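Local coordinates for protein putative enoyl-CoA hydratase (Streptomyces avermitilis, PDB 3GKB) that probably acts on acyl-CoA thioesters as a crotonase-family enoyl-CoA hydratase, although its exact substrate and reaction are not established, at residues 9-14 against 41-46; 20-25 against 45-50; 114-119 against 175-180; 145-150 against 268-273. One frame throughout, in Å; residues are numbered along the deposited sequence.

Contact 1 of 4, residues 9-14 against 41-46; sequences STLRVS and RTVLTT
V43 meets L11 and V13 with methyl groups alone, and no flat group crosses between the segments; the planar groups at hand are the helix carbonyls of R41 and T42. The carbonyl of R41 accepts from T45 N at 2.9 Å and T45 OG1 at 2.8 Å, and these donors come from opposite faces of its plane; T46 N and T46 OG1 treat the carbonyl of T42 in the same manner.

L11 and V13 lie two apart on strand 11-16, an outermost strand of the six-stranded sheet of the crotonase-like fold, and helix 34-48 packs over it through V43. I22 on the adjoining antiparallel strand 19-24 touches both V13 and V43 and continues this apolar layer. R12, between the two, points away from the helix and forms a salt bridge with D25.

V43 presents both of its branches. CG1 meets V13 CG2 tip to tip at 3.5 Å, closer than carbon atoms usually pack, and V43 CG2 is also 3.9 Å from the same V13 CG2. On V13 the touching branch is the one anti to the carbonyl carbon, since chi1 of -173° sends the other methyl, CG1, anti to the backbone N. L11 joins from further along the strand. The L11 and V43 side chains slide past each other in opposite directions, bringing L11 CD1 within 3.9 Å of V43 CG2.

Contact 2 of 4, residues 20-25 against 45-50; sequences ARIILD and TTLADD
L47 points from helix 34-48 toward strand 19-24 and straddles two of its residues with a forked end. CD1 meets the end of I22, whose own CD1 is 4.0 Å away, and the two side chains reach toward each other tip to tip. At A20 both branches share the work: L47 CD2 lies 4.1 Å from A20 CB and L47 CD1 4.2 Å from it, so the single methyl of alanine sits against the fork. I22 can reach this far because its chain is stretched, with CD1 anti to CA (chi2 176°); A20, having only CB, is met by the leucine coming the rest of the way. All three residues are buried, and the distances are those of ordinary apolar packing, with no hydrogen bond between the segments.

I22 also touches L44 on the same helix, while L47 continues onto I56 of the next strand. The backbone carbonyl of L47 accepts from D50 N at 2.9 Å and also from the side-chain amide of Q107. R21, which alternates with A20 and I22, faces away from the helix. Strand 19-24 runs parallel to strand 55-60 and helix 34-48 connects them, so L47, gripping A20 and I22 and resting on I56, packs the helix of a classic beta-alpha-beta crossover onto both of its strands.

Contact 3 of 4, residues 114-119 against 175-180; sequences AGKARG and ADLFDA
L177 lays its two methyl groups against the long side chains of K116 and R118, and this is where the segments touch. The packing comes first. R118 runs extended from CG to NE and L177 crosses it at about a right angle: CD1 approaches R118 NE to 3.8 Å and meets the guanidinium obliquely, while L177 CD2 is 3.9 Å from R118 NH2. K116 is crossed at a similar angle, its CE lying 3.9 Å from L177 CD2. L177 reaches between the two with CG anti to the backbone N (chi1 -174°).

K116 and R118 stand on strand 116-118, one outer strand of a small three-stranded sheet. The short, weakly bonded strand about 178-179, just after L177, is the other, and strand 139-141 runs between them, so the contact spans the sheet by side chains alone. G119 occupies the N-cap position before helix 120-127; in crotonases the corresponding glycine-rich turn helps to form the oxyanion hole, and the same is probable here.

The polar bonds lead out of the segments. R118 NE makes a salt bridge with E271 OE2 and NH2 donates to the carbonyl of R268, which together fix the guanidinium beside L177. A methionine in its place would probably leave the carboxylate of E271 without its cationic mate and the carbonyl of R268 without this donor. D176, turned away from strand 116-118, forms a salt bridge with R204 of a neighbouring subunit, and D179 OD1 bonds to T182 OG1 at the start of helix 180-186.

Contact 4 of 4, residues 145-150 against 268-273; sequences ALMGII and RDLEGL
L146 and M147 bring two kinds of apolar end to the start of helix 270-280. L146 meets backbone rather than a side-chain tip: its CD1 is 3.8 Å from both the O and the CA of E271 and 4.1 Å from E271 CB, so the methyl rests against the first turn of the helix. M147 does not leave its backbone in the direction of the helix, but beyond CB its chain is extended (chi3 180°), which brings CE to L270 CD2 at 4.2 Å. L146 also packs on M274 and R275 further along that helix and on L212 of a neighbouring subunit, so this loop between strand 139-141 and helix 155-163 lies close to the subunit interface.

Hydrogen bonding stays within segment 268-273. D269 is the N-cap, and its OD1 accepts from G272 N at 3.0 Å with an N-H...O angle of 156°. The donor sits well above the carboxylate plane, 62° out of it. L273 N bonds to the D269 carbonyl at 3.0 Å, closing the first full turn.

The charged group is turned away from L146. Of its side chain, E271 turns CB to L146; beyond CG the chain bends at chi2 (77°), and that bend leads the carboxylate off from the leucine toward its partner R118. The acid thus gives hydrocarbon to the loop and keeps its charge for an arginine, and a buried carboxylate paired in this way is likely to stay ionised.

Contacts 1 and 2 are one buried apolar layer: both use helix 34-48, share T45 and T46, and cover neighbouring antiparallel strands, whose backbones join through bonds such as R21 N to S14 O at 2.8 Å. Neither contact touches another subunit. Contacts 3 and 4 lie on the opposite side of the chain's centre, with about 24 Å between the centres of contacts 1 and 3, and both reach the second subunit. Contact 4 is buried, contact 3 only partly. They are tied together by the arginine-carboxylate pair between strand 116-118 and helix 270-280, whereas methyl packing alone joins segments in the first pair.

Contact 1 of 4, residues 9-14 against 41-46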
# COMPACT_ATOMS: atom_id res chain seq x y z
N SER B 9 19.98 20.74 -25.06
CA SER B 9 19.85 19.95 -26.26
C SER B 9 18.86 18.81 -26.12
O SER B 9 18.45 18.26 -27.13
CB SER B 9 21.22 19.37 -26.65
OG SER B 9 21.74 18.63 -25.56
N THR B 10 18.49 18.45 -24.88
CA THR B 10 17.62 17.28 -24.64
C THR B 10 16.29 17.62 -23.95
O THR B 10 15.45 16.72 -23.71
CB THR B 10 18.31 16.23 -23.77
OG1 THR B 10 18.52 16.76 -22.45
CG2 THR B 10 19.64 15.77 -24.39
N LEU B 11 16.12 18.90 -23.61
CA LEU B 11 14.93 19.37 -22.92
C LEU B 11 14.78 20.87 -23.11
O LEU B 11 15.72 21.56 -23.56
CB LEU B 11 15.00 18.99 -21.43
CG LEU B 11 16.14 19.56 -20.58
CD1 LEU B 11 15.72 20.91 -20.04
CD2 LEU B 11 16.55 18.62 -19.41
N ARG B 12 13.59 21.36 -22.80
CA ARG B 12 13.28 22.80 -22.74
C ARG B 12 12.59 23.11 -21.43
O ARG B 12 11.82 22.30 -20.93
CB ARG B 12 12.33 23.17 -23.87
CG ARG B 12 12.97 23.12 -25.21
CD ARG B 12 11.99 23.60 -26.29
NE ARG B 12 10.86 22.69 -26.48
CZ ARG B 12 10.95 21.50 -27.07
NH1 ARG B 12 12.12 21.02 -27.49
NH2 ARG B 12 9.86 20.77 -27.23
N VAL B 13 12.86 24.29 -20.89
CA VAL B 13 12.23 24.74 -19.68
C VAL B 13 11.59 26.11 -19.87
O VAL B 13 12.15 26.99 -20.53
CB VAL B 13 13.21 24.83 -18.50
CG1 VAL B 13 12.45 25.13 -17.22
CG2 VAL B 13 13.98 23.56 -18.36
N SER B 14 10.41 26.28 -19.30
CA SER B 14 9.78 27.58 -19.22
C SER B 14 9.04 27.69 -17.90
O SER B 14 8.67 26.68 -17.30
CB SER B 14 8.83 27.78 -20.38
OG SER B 14 7.79 26.84 -20.37
N ARG B 41 20.45 17.77 -14.19
CA ARG B 41 21.09 18.27 -12.98
C ARG B 41 21.18 19.79 -12.99
O ARG B 41 20.84 20.45 -12.00
CB ARG B 41 22.49 17.66 -12.83
CG ARG B 41 23.07 17.93 -11.45
CD ARG B 41 24.27 17.05 -11.13
NE ARG B 41 25.45 17.63 -11.79
CZ ARG B 41 26.18 17.07 -12.76
NH1 ARG B 41 25.88 15.86 -13.24
NH2 ARG B 41 27.22 17.71 -13.26
N THR B 42 21.64 20.34 -14.11
CA THR B 42 21.75 21.80 -14.24
C THR B 42 20.42 22.51 -14.03
O THR B 42 20.33 23.47 -13.24
CB THR B 42 22.35 22.21 -15.61
OG1 THR B 42 23.63 21.58 -15.76
CG2 THR B 42 22.52 23.72 -15.71
N VAL B 43 19.38 22.04 -14.72
CA VAL B 43 18.09 22.70 -14.65
C VAL B 43 17.47 22.57 -13.26
O VAL B 43 17.00 23.57 -12.71
CB VAL B 43 17.11 22.21 -15.72
CG1 VAL B 43 15.72 22.80 -15.47
CG2 VAL B 43 17.59 22.62 -17.07
N LEU B 44 17.51 21.38 -12.67
CA LEU B 44 16.92 21.21 -11.35
C LEU B 44 17.70 21.93 -10.25
O LEU B 44 17.11 22.49 -9.34
CB LEU B 44 16.71 19.73 -11.01
CG LEU B 44 15.63 19.02 -11.84
CD1 LEU B 44 15.61 17.53 -11.51
CD2 LEU B 44 14.23 19.62 -11.61
N THR B 45 19.01 21.94 -10.35
CA THR B 45 19.84 22.64 -9.37
C THR B 45 19.55 24.15 -9.44
O THR B 45 19.36 24.78 -8.39
CB THR B 45 21.34 22.32 -9.59
OG1 THR B 45 21.53 20.91 -9.36
CG2 THR B 45 22.22 23.08 -8.62
N THR B 46 19.45 24.70 -10.65
CA THR B 46 19.11 26.10 -10.84
C THR B 46 17.71 26.42 -10.29
O THR B 46 17.50 27.42 -9.62
CB THR B 46 19.14 26.51 -12.30
OG1 THR B 46 20.45 26.22 -12.86
CG2 THR B 46 18.80 27.99 -12.45

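Contact 2 of 4, residues 20-25 against 45-50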
# COMPACT_ATOMS: atom_id res chain seq x y z
N ALA B 20 7.19 25.79 -13.25
CA ALA B 20 8.12 25.48 -14.35
C ALA B 20 7.69 24.23 -15.08
O ALA B 20 7.28 23.27 -14.45
CB ALA B 20 9.53 25.35 -13.84
N ARG B 21 7.74 24.24 -16.40
CA ARG B 21 7.42 23.07 -17.22
C ARG B 21 8.72 22.63 -17.87
O ARG B 21 9.41 23.43 -18.53
CB ARG B 21 6.38 23.40 -18.29
CG ARG B 21 4.97 23.46 -17.74
CD ARG B 21 3.98 23.71 -18.84
NE ARG B 21 4.08 25.08 -19.36
CZ ARG B 21 3.60 25.49 -20.54
NH1 ARG B 21 2.99 24.65 -21.37
NH2 ARG B 21 3.75 26.76 -20.89
N ILE B 22 9.09 21.37 -17.63
CA ILE B 22 10.28 20.80 -18.23
C ILE B 22 9.79 19.78 -19.25
O ILE B 22 9.12 18.82 -18.89
CB ILE B 22 11.20 20.16 -17.16
CG1 ILE B 22 11.70 21.23 -16.16
CG2 ILE B 22 12.37 19.47 -17.81
CD1 ILE B 22 12.54 20.67 -15.01
N ILE B 23 10.08 20.03 -20.52
CA ILE B 23 9.61 19.19 -21.60
C ILE B 23 10.81 18.43 -22.13
O ILE B 23 11.78 19.03 -22.62
CB ILE B 23 8.98 20.02 -22.76
CG1 ILE B 23 7.83 20.90 -22.22
CG2 ILE B 23 8.49 19.06 -23.87
CD1 ILE B 23 7.33 21.97 -23.21
N LEU B 24 10.73 17.10 -22.04
CA LEU B 24 11.81 16.22 -22.41
C LEU B 24 11.71 15.92 -23.92
O LEU B 24 10.65 15.55 -24.41
CB LEU B 24 11.73 14.93 -21.58
CG LEU B 24 11.77 15.15 -20.05
CD1 LEU B 24 11.10 14.00 -19.29
CD2 LEU B 24 13.18 15.32 -19.58
N ASP B 25 12.81 16.15 -24.65
CA ASP B 25 12.81 16.12 -26.12
C ASP B 25 14.19 15.74 -26.64
O ASP B 25 15.08 16.60 -26.85
CB ASP B 25 12.35 17.48 -26.69
CG ASP B 25 12.03 17.44 -28.19
OD1 ASP B 25 12.23 16.40 -28.85
OD2 ASP B 25 11.53 18.48 -28.71
N THR B 45 19.01 21.94 -10.35
CA THR B 45 19.84 22.64 -9.37
C THR B 45 19.55 24.15 -9.44
O THR B 45 19.36 24.78 -8.39
CB THR B 45 21.34 22.32 -9.59
OG1 THR B 45 21.53 20.91 -9.36
CG2 THR B 45 22.22 23.08 -8.62
N THR B 46 19.45 24.70 -10.65
CA THR B 46 19.11 26.10 -10.84
C THR B 46 17.71 26.42 -10.29
O THR B 46 17.50 27.42 -9.62
CB THR B 46 19.14 26.51 -12.30
OG1 THR B 46 20.45 26.22 -12.86
CG2 THR B 46 18.80 27.99 -12.45
N LEU B 47 16.74 25.56 -10.59
CA LEU B 47 15.39 25.79 -10.08
C LEU B 47 15.30 25.72 -8.57
O LEU B 47 14.53 26.49 -7.98
CB LEU B 47 14.37 24.83 -10.72
CG LEU B 47 14.02 25.12 -12.19
CD1 LEU B 47 13.30 23.91 -12.84
CD2 LEU B 47 13.17 26.41 -12.27
N ALA B 48 16.08 24.84 -7.94
CA ALA B 48 16.04 24.68 -6.49
C ALA B 48 16.38 26.02 -5.80
O ALA B 48 15.95 26.24 -4.68
CB ALA B 48 17.00 23.56 -6.00
N ASP B 49 17.14 26.88 -6.48
CA ASP B 49 17.49 28.20 -5.92
C ASP B 49 16.64 29.35 -6.45
O ASP B 49 16.94 30.51 -6.18
CB ASP B 49 18.99 28.47 -6.14
CG ASP B 49 19.88 27.65 -5.18
OD1 ASP B 49 19.37 26.97 -4.27
OD2 ASP B 49 21.11 27.69 -5.32
N ASP B 50 15.56 29.04 -7.17
CA ASP B 50 14.66 30.04 -7.74
C ASP B 50 13.40 30.16 -6.90
O ASP B 50 12.48 29.34 -6.98
CB ASP B 50 14.32 29.66 -9.18
CG ASP B 50 13.60 30.78 -9.95
OD1 ASP B 50 13.02 31.70 -9.33
OD2 ASP B 50 13.60 30.69 -11.19

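Contact 3 of 4, residues 114-119 against 175-180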
# COMPACT_ATOMS: atom_id res chain seq x y z
N ALA B 114 2.02 10.38 -20.58
CA ALA B 114 1.11 10.06 -21.66
C ALA B 114 1.53 8.81 -22.41
O ALA B 114 0.65 8.07 -22.88
CB ALA B 114 0.95 11.25 -22.61
N GLY B 115 2.83 8.53 -22.48
CA GLY B 115 3.35 7.42 -23.24
C GLY B 115 4.11 6.41 -22.38
O GLY B 115 3.80 6.22 -21.19
N LYS B 116 5.10 5.77 -23.00
CA LYS B 116 5.86 4.71 -22.37
C LYS B 116 7.13 5.21 -21.69
O LYS B 116 7.89 6.02 -22.25
CB LYS B 116 6.24 3.63 -23.40
CG LYS B 116 5.06 2.89 -23.99
CD LYS B 116 5.45 2.22 -25.28
CE LYS B 116 4.36 1.35 -25.86
NZ LYS B 116 3.19 2.16 -26.26
N ALA B 117 7.34 4.69 -20.48
CA ALA B 117 8.56 4.94 -19.71
C ALA B 117 9.06 3.61 -19.18
O ALA B 117 8.32 2.88 -18.54
CB ALA B 117 8.27 5.91 -18.53
N ARG B 118 10.30 3.28 -19.51
CA ARG B 118 10.89 2.04 -19.09
C ARG B 118 12.26 2.25 -18.45
O ARG B 118 12.94 3.27 -18.68
CB ARG B 118 11.01 1.03 -20.22
CG ARG B 118 9.70 0.61 -20.85
CD ARG B 118 10.00 -0.40 -21.91
NE ARG B 118 8.86 -0.97 -22.63
CZ ARG B 118 8.41 -0.55 -23.82
NH1 ARG B 118 8.91 0.53 -24.39
NH2 ARG B 118 7.44 -1.22 -24.44
N GLY B 119 12.65 1.28 -17.62
CA GLY B 119 13.92 1.32 -16.90
C GLY B 119 14.12 2.60 -16.13
O GLY B 119 13.27 3.00 -15.33
N ALA B 175 9.05 -8.06 -15.77
CA ALA B 175 9.55 -7.05 -16.70
C ALA B 175 8.50 -6.64 -17.76
O ALA B 175 8.85 -6.19 -18.82
CB ALA B 175 10.85 -7.50 -17.39
N ASP B 176 7.23 -6.77 -17.44
CA ASP B 176 6.20 -6.43 -18.38
C ASP B 176 5.87 -4.95 -18.35
O ASP B 176 6.21 -4.26 -17.41
CB ASP B 176 4.97 -7.27 -18.13
CG ASP B 176 5.13 -8.69 -18.63
OD1 ASP B 176 5.73 -8.89 -19.72
OD2 ASP B 176 4.64 -9.61 -17.92
N LEU B 177 5.25 -4.48 -19.42
CA LEU B 177 4.81 -3.10 -19.51
C LEU B 177 3.44 -3.04 -18.86
O LEU B 177 2.48 -3.69 -19.34
CB LEU B 177 4.73 -2.67 -20.98
CG LEU B 177 4.41 -1.19 -21.18
CD1 LEU B 177 5.58 -0.38 -20.77
CD2 LEU B 177 4.00 -0.92 -22.67
N PHE B 178 3.38 -2.35 -17.72
CA PHE B 178 2.15 -2.18 -16.96
C PHE B 178 1.35 -1.02 -17.53
O PHE B 178 1.89 0.01 -17.83
CB PHE B 178 2.48 -1.92 -15.48
CG PHE B 178 2.89 -3.14 -14.76
CD1 PHE B 178 2.03 -3.74 -13.83
CD2 PHE B 178 4.09 -3.75 -15.04
CE1 PHE B 178 2.40 -4.90 -13.19
CE2 PHE B 178 4.45 -4.95 -14.40
CZ PHE B 178 3.60 -5.50 -13.47
N ASP B 179 0.05 -1.22 -17.71
CA ASP B 179 -0.79 -0.11 -18.14
C ASP B 179 -1.06 0.85 -16.99
O ASP B 179 -0.77 0.57 -15.83
CB ASP B 179 -2.07 -0.60 -18.82
CG ASP B 179 -3.00 -1.38 -17.91
OD1 ASP B 179 -3.01 -1.21 -16.68
OD2 ASP B 179 -3.75 -2.21 -18.46
N ALA B 180 -1.58 2.02 -17.31
CA ALA B 180 -1.81 3.05 -16.30
C ALA B 180 -2.72 2.62 -15.18
O ALA B 180 -2.46 2.92 -14.01
CB ALA B 180 -2.35 4.35 -16.95

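Contact 4 of 4, residues 145-150 against 268-273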
# COMPACT_ATOMS: atom_id res chain seq x y z
N ALA B 145 15.67 -6.48 -16.16
CA ALA B 145 15.84 -7.92 -16.05
C ALA B 145 16.03 -8.59 -17.40
O ALA B 145 16.78 -9.56 -17.52
CB ALA B 145 14.64 -8.57 -15.27
N LEU B 146 15.37 -8.05 -18.44
CA LEU B 146 15.50 -8.58 -19.81
C LEU B 146 16.83 -8.22 -20.51
O LEU B 146 17.18 -8.82 -21.54
CB LEU B 146 14.31 -8.15 -20.67
CG LEU B 146 12.94 -8.60 -20.16
CD1 LEU B 146 11.83 -8.17 -21.10
CD2 LEU B 146 12.87 -10.08 -19.87
N MET B 147 17.56 -7.28 -19.91
CA MET B 147 18.91 -6.90 -20.35
C MET B 147 19.97 -7.58 -19.48
O MET B 147 21.15 -7.29 -19.59
CB MET B 147 19.02 -5.38 -20.39
CG MET B 147 18.06 -4.66 -21.43
SD MET B 147 18.40 -2.84 -21.39
CE MET B 147 17.19 -2.32 -22.65
N GLY B 148 19.54 -8.51 -18.62
CA GLY B 148 20.43 -9.29 -17.77
C GLY B 148 20.93 -8.57 -16.55
O GLY B 148 21.92 -8.98 -15.94
N ILE B 149 20.22 -7.50 -16.17
CA ILE B 149 20.57 -6.69 -15.01
C ILE B 149 19.32 -6.51 -14.13
O ILE B 149 18.34 -7.26 -14.28
CB ILE B 149 21.28 -5.37 -15.43
CG1 ILE B 149 20.36 -4.46 -16.26
CG2 ILE B 149 22.55 -5.70 -16.24
CD1 ILE B 149 20.88 -3.01 -16.45
N ILE B 150 19.39 -5.62 -13.15
CA ILE B 150 18.22 -5.21 -12.40
C ILE B 150 18.19 -3.67 -12.43
O ILE B 150 19.14 -3.05 -12.86
CB ILE B 150 18.20 -5.77 -10.94
CG1 ILE B 150 19.48 -5.38 -10.14
CG2 ILE B 150 18.05 -7.29 -10.93
CD1 ILE B 150 19.24 -5.20 -8.67
N ARG B 268 8.75 0.07 -29.26
CA ARG B 268 7.31 -0.04 -29.07
C ARG B 268 6.95 -1.28 -28.22
O ARG B 268 6.21 -1.17 -27.24
CB ARG B 268 6.57 -0.07 -30.41
CG ARG B 268 5.03 -0.13 -30.27
CD ARG B 268 4.31 0.30 -31.57
NE ARG B 268 4.82 1.59 -32.02
CZ ARG B 268 5.37 1.84 -33.21
NH1 ARG B 268 5.45 0.92 -34.17
NH2 ARG B 268 5.81 3.07 -33.47
N ASP B 269 7.53 -2.43 -28.58
CA ASP B 269 7.42 -3.65 -27.80
C ASP B 269 8.83 -4.10 -27.41
O ASP B 269 9.29 -5.18 -27.80
CB ASP B 269 6.69 -4.77 -28.60
CG ASP B 269 6.50 -6.09 -27.81
OD1 ASP B 269 6.65 -6.12 -26.55
OD2 ASP B 269 6.18 -7.11 -28.47
N LEU B 270 9.50 -3.28 -26.61
CA LEU B 270 10.87 -3.60 -26.21
C LEU B 270 10.94 -4.94 -25.46
O LEU B 270 11.96 -5.64 -25.55
CB LEU B 270 11.49 -2.45 -25.39
CG LEU B 270 12.97 -2.53 -25.03
CD1 LEU B 270 13.84 -2.58 -26.32
CD2 LEU B 270 13.37 -1.37 -24.13
N GLU B 271 9.88 -5.29 -24.72
CA GLU B 271 9.88 -6.52 -23.93
C GLU B 271 9.98 -7.69 -24.87
O GLU B 271 10.86 -8.54 -24.71
CB GLU B 271 8.61 -6.65 -23.06
CG GLU B 271 8.51 -5.61 -21.95
CD GLU B 271 8.08 -4.19 -22.40
OE1 GLU B 271 7.55 -4.02 -23.54
OE2 GLU B 271 8.26 -3.23 -21.60
N GLY B 272 9.12 -7.69 -25.88
CA GLY B 272 9.17 -8.72 -26.94
C GLY B 272 10.51 -8.78 -27.68
O GLY B 272 11.06 -9.87 -27.92
N LEU B 273 11.05 -7.63 -28.04
CA LEU B 273 12.33 -7.56 -28.73
C LEU B 273 13.44 -8.18 -27.88
O LEU B 273 14.22 -9.01 -28.37
CB LEU B 273 12.65 -6.11 -29.08
CG LEU B 273 13.98 -5.85 -29.80
CD1 LEU B 273 14.10 -6.79 -31.02
CD2 LEU B 273 14.04 -4.42 -30.26